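Local coordinates for protein leucine--tRNA ligase (Agrobacterium radiobacter, PDB 5AH5) that probably joins leucine to its cognate tRNA at the expense of ATP, as a class I aminoacyl-tRNA synthetase, at residues 103-107 against 119-124; 72-76 against 499-503. All coordinates share one frame; numbering follows the deposited sequence.

Contact 1. Residues 103-107 against 119-124; sequences IDSMK and WANELA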
# COMPACT_ATOMS: atom_id res chain seq x y z
N ILE B 103 -14.14 -16.52 2.20
CA ILE B 103 -13.09 -16.72 3.21
C ILE B 103 -12.55 -18.13 3.10
O ILE B 103 -11.34 -18.35 2.90
CB ILE B 103 -13.55 -16.34 4.63
CG1 ILE B 103 -13.76 -14.84 4.69
CG2 ILE B 103 -12.58 -16.82 5.73
CD1 ILE B 103 -14.31 -14.36 6.01
N ASP B 104 -13.46 -19.07 3.20
CA ASP B 104 -13.12 -20.48 3.21
C ASP B 104 -12.37 -20.85 1.88
O ASP B 104 -11.36 -21.54 1.91
CB ASP B 104 -14.35 -21.33 3.30
CG ASP B 104 -15.07 -21.28 4.71
OD1 ASP B 104 -14.53 -20.71 5.70
OD2 ASP B 104 -16.21 -21.83 4.79
N SER B 105 -12.90 -20.42 0.75
CA SER B 105 -12.25 -20.65 -0.58
C SER B 105 -10.84 -19.97 -0.63
O SER B 105 -9.91 -20.57 -1.04
CB SER B 105 -13.13 -20.08 -1.68
OG SER B 105 -12.54 -20.17 -2.93
N MET B 106 -10.73 -18.72 -0.20
CA MET B 106 -9.46 -17.99 -0.28
C MET B 106 -8.43 -18.58 0.65
O MET B 106 -7.28 -18.74 0.27
CB MET B 106 -9.61 -16.50 -0.02
CG MET B 106 -10.16 -15.75 -1.24
SD MET B 106 -10.21 -13.99 -1.06
CE MET B 106 -11.17 -13.82 0.36
N LYS B 107 -8.85 -18.94 1.86
CA LYS B 107 -7.97 -19.55 2.82
C LYS B 107 -7.46 -20.91 2.35
O LYS B 107 -6.20 -21.20 2.43
CB LYS B 107 -8.64 -19.63 4.20
CG LYS B 107 -7.75 -20.21 5.30
CD LYS B 107 -8.35 -19.98 6.70
CE LYS B 107 -7.64 -20.88 7.71
NZ LYS B 107 -8.03 -20.47 9.08
N TRP B 119 -1.82 -18.13 11.28
CA TRP B 119 -3.30 -18.29 11.29
C TRP B 119 -3.94 -18.10 12.66
O TRP B 119 -5.10 -17.75 12.73
CB TRP B 119 -3.69 -19.63 10.73
CG TRP B 119 -3.45 -19.76 9.25
CD1 TRP B 119 -2.70 -20.72 8.63
CD2 TRP B 119 -4.06 -18.98 8.20
NE1 TRP B 119 -2.74 -20.54 7.30
CE2 TRP B 119 -3.57 -19.50 6.99
CE3 TRP B 119 -4.95 -17.90 8.17
CZ2 TRP B 119 -3.91 -18.98 5.75
CZ3 TRP B 119 -5.29 -17.35 6.96
CH2 TRP B 119 -4.76 -17.89 5.74
N ALA B 120 -3.15 -18.17 13.73
CA ALA B 120 -3.66 -17.86 15.08
C ALA B 120 -3.97 -16.43 15.17
O ALA B 120 -4.67 -16.02 16.08
CB ALA B 120 -2.65 -18.20 16.17
N ASN B 121 -3.39 -15.64 14.27
CA ASN B 121 -3.60 -14.22 14.23
C ASN B 121 -4.66 -13.80 13.19
O ASN B 121 -4.84 -12.65 13.00
CB ASN B 121 -2.23 -13.50 13.98
CG ASN B 121 -1.28 -13.70 15.15
OD1 ASN B 121 -0.60 -14.68 15.17
ND2 ASN B 121 -1.37 -12.85 16.18
N GLU B 122 -5.32 -14.75 12.56
CA GLU B 122 -6.36 -14.41 11.60
C GLU B 122 -7.49 -13.57 12.20
O GLU B 122 -7.82 -13.70 13.37
CB GLU B 122 -6.92 -15.71 11.02
CG GLU B 122 -8.02 -15.63 9.96
CD GLU B 122 -8.50 -17.01 9.55
OE1 GLU B 122 -8.07 -18.03 10.15
OE2 GLU B 122 -9.27 -17.14 8.57
N LEU B 123 -8.05 -12.68 11.39
CA LEU B 123 -9.24 -11.94 11.75
C LEU B 123 -10.13 -11.74 10.54
O LEU B 123 -9.75 -11.99 9.39
CB LEU B 123 -8.92 -10.58 12.36
CG LEU B 123 -8.03 -9.64 11.53
CD1 LEU B 123 -8.85 -8.89 10.44
CD2 LEU B 123 -7.33 -8.59 12.37
N ALA B 124 -11.36 -11.32 10.82
CA ALA B 124 -12.30 -10.99 9.76
C ALA B 124 -13.03 -9.76 10.23
O ALA B 124 -13.53 -9.75 11.35
CB ALA B 124 -13.22 -12.15 9.58
O HOH W 1 -11.12 -19.01 8.64
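In the catalytic part of this class I synthetase, helix 95-112 is tied to the loop that follows it by K107, whose side chain runs over the indole of W119 to the carboxylate of E122. CG of K107 stands anti to the backbone N (chi1 -177°) and the chain stays extended to its tip, which lets its methylenes slide over one face of the indole, running opposite to the tryptophan side chain. CG lies 3.8 Å from CH2 of W119. Further out, CE of K107 sits 4.1 Å from the centroid of the six-membered ring of W119 and 14° off its normal, a CH-pi contact.

At the end of the chain, NZ of K107 makes a salt bridge to OE1 of E122 at 2.7 Å. The ammonium comes in on the syn side of that oxygen, 17° out of the carboxylate plane. The other oxygen, OE2 of E122, accepts a hydrogen bond from a water at 2.6 Å and a second one from NE1 of W77; that same water is only a weak partner of NZ. Both carboxylate oxygens are therefore engaged, which fixes the group's rotation and should favour the charged form of E122.

One helical turn earlier, CD1 of I103 meets CB of A124 at 4.3 Å, an apolar touch beside the polar pair. W119 also touches M110 and M111 of the same helix and meets Y117 edge-to-face. A lysine-over-indole CH-pi contact, with NZ turned to a carboxylate in a salt bridge, thus joins a helix to its following loop at the surface of the class I catalytic region.

Contact 2. Residues 72-76 against 499-503; sequences LHPMG and RYPSP
Y500 and P74 meet across the contact with their side chains at about a right angle, the proline laid over one face of the phenol ring. CG of P74 sits 3.6 Å from the ring centroid of Y500, 18° off the normal, a close CH-pi contact that leans toward CD2. CB of P74 lies nearer the CG-CD1 side, 3.7 Å from CD1 of Y500.

The ring reaches the backbone beyond the proline because CG of Y500 is anti to its own carbonyl carbon (chi1 -82°). Its hydroxyl ends beside the M75-G76 peptide: OH of Y500 lies 3.0 Å from N of G76, near the ring plane, but the angle is too poor for a hydrogen bond. Two residues before P74, CD2 of L72 touches CG of P501 at 4.2 Å.

A type I beta turn from R499 to S502 carries both Y500 and P501, closed by a weak bond from S502 N to R499 O. NH1 of R499, at the first position of the turn, hydrogen-bonds the carbonyl oxygens of S505 and P508. Behind the other segment, H73 gives NE2 to E37, and L72 pairs by backbone with strand 32-37. Y500 also packs on Y34 and L36 of that strand, while R499 lies against helix 128-143; the turn is therefore packed between helix 128-143 and the 70-72/32-37 side of the parallel Rossmann-type sheet.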
# COMPACT_ATOMS: atom_id res chain seq x y z
N LEU B 72 6.01 -11.83 12.42
CA LEU B 72 4.56 -11.84 12.29
C LEU B 72 4.23 -11.69 10.79
O LEU B 72 4.49 -10.67 10.22
CB LEU B 72 3.94 -10.70 13.09
CG LEU B 72 2.39 -10.58 12.98
CD1 LEU B 72 1.74 -11.90 13.16
CD2 LEU B 72 1.81 -9.58 13.97
N HIS B 73 3.72 -12.74 10.17
CA HIS B 73 3.18 -12.67 8.84
C HIS B 73 1.70 -13.16 8.86
O HIS B 73 1.45 -14.31 8.74
CB HIS B 73 3.94 -13.60 7.97
CG HIS B 73 3.63 -13.49 6.53
ND1 HIS B 73 3.71 -14.58 5.70
CD2 HIS B 73 3.34 -12.43 5.73
CE1 HIS B 73 3.40 -14.25 4.47
NE2 HIS B 73 3.18 -12.93 4.46
N PRO B 74 0.75 -12.25 8.92
CA PRO B 74 -0.63 -12.66 9.23
C PRO B 74 -1.51 -12.43 8.04
O PRO B 74 -1.13 -11.72 7.13
CB PRO B 74 -1.00 -11.64 10.31
CG PRO B 74 -0.40 -10.38 9.81
CD PRO B 74 0.92 -10.79 9.13
N MET B 75 -2.73 -12.95 8.08
CA MET B 75 -3.69 -12.80 7.00
C MET B 75 -5.11 -12.83 7.62
O MET B 75 -5.40 -13.49 8.63
CB MET B 75 -3.54 -13.92 5.93
CG MET B 75 -4.61 -13.90 4.78
SD MET B 75 -4.72 -12.33 3.95
CE MET B 75 -3.02 -12.22 3.27
N GLY B 76 -5.97 -12.09 7.00
CA GLY B 76 -7.35 -12.00 7.46
C GLY B 76 -8.13 -11.38 6.31
O GLY B 76 -7.64 -11.31 5.17
N ARG B 499 -4.66 -4.91 14.88
CA ARG B 499 -5.50 -5.88 15.54
C ARG B 499 -4.96 -7.26 15.43
O ARG B 499 -5.16 -8.10 16.34
CB ARG B 499 -6.93 -5.81 14.95
CG ARG B 499 -7.90 -6.87 15.44
CD ARG B 499 -8.32 -6.57 16.88
NE ARG B 499 -9.38 -7.47 17.35
CZ ARG B 499 -9.88 -7.47 18.60
NH1 ARG B 499 -9.43 -6.60 19.50
NH2 ARG B 499 -10.82 -8.34 18.92
N TYR B 500 -4.28 -7.54 14.32
CA TYR B 500 -3.70 -8.87 14.11
C TYR B 500 -2.87 -9.38 15.32
O TYR B 500 -2.81 -10.60 15.58
CB TYR B 500 -2.77 -8.80 12.91
CG TYR B 500 -3.32 -8.90 11.51
CD1 TYR B 500 -4.18 -9.95 11.15
CD2 TYR B 500 -2.82 -8.07 10.48
CE1 TYR B 500 -4.65 -10.07 9.85
CE2 TYR B 500 -3.26 -8.21 9.18
CZ TYR B 500 -4.16 -9.23 8.86
OH TYR B 500 -4.62 -9.43 7.58
N PRO B 501 -2.20 -8.47 16.05
CA PRO B 501 -1.38 -9.06 17.14
C PRO B 501 -2.18 -9.73 18.26
O PRO B 501 -1.63 -10.67 18.84
CB PRO B 501 -0.63 -7.87 17.70
CG PRO B 501 -0.41 -7.03 16.51
CD PRO B 501 -1.80 -7.08 15.83
N SER B 502 -3.44 -9.31 18.53
CA SER B 502 -4.33 -10.12 19.39
C SER B 502 -5.77 -9.95 18.93
O SER B 502 -6.43 -8.99 19.33
CB SER B 502 -4.20 -9.83 20.91
OG SER B 502 -4.26 -8.48 21.04
N PRO B 503 -6.20 -10.83 18.04
CA PRO B 503 -7.37 -10.56 17.29
C PRO B 503 -8.68 -10.97 17.99
O PRO B 503 -9.76 -10.68 17.47
CB PRO B 503 -7.16 -11.36 16.07
CG PRO B 503 -6.47 -12.59 16.55
CD PRO B 503 -5.54 -12.06 17.60

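Contact 2 is fully buried, whereas contact 1 is a surface contact, and the chemistry follows: both use a CH-pi contact over an aromatic face, but only contact 1 adds a salt bridge and a water, while no hydrogen bond crosses contact 2. Contact 1 joins a helix to its own next loop, 12 residues on; contact 2 brings together parts 423 residues apart, one from each of the two sequence halves of the catalytic domain, which the editing domain separates. Their centres lie 10 Å apart, and the 119-124 loop serves both: ND2 of N121 probably hydrogen-bonds O of Y500 at 2.7 Å, L123 packs on R499, and CB of E122 rests against O of M75.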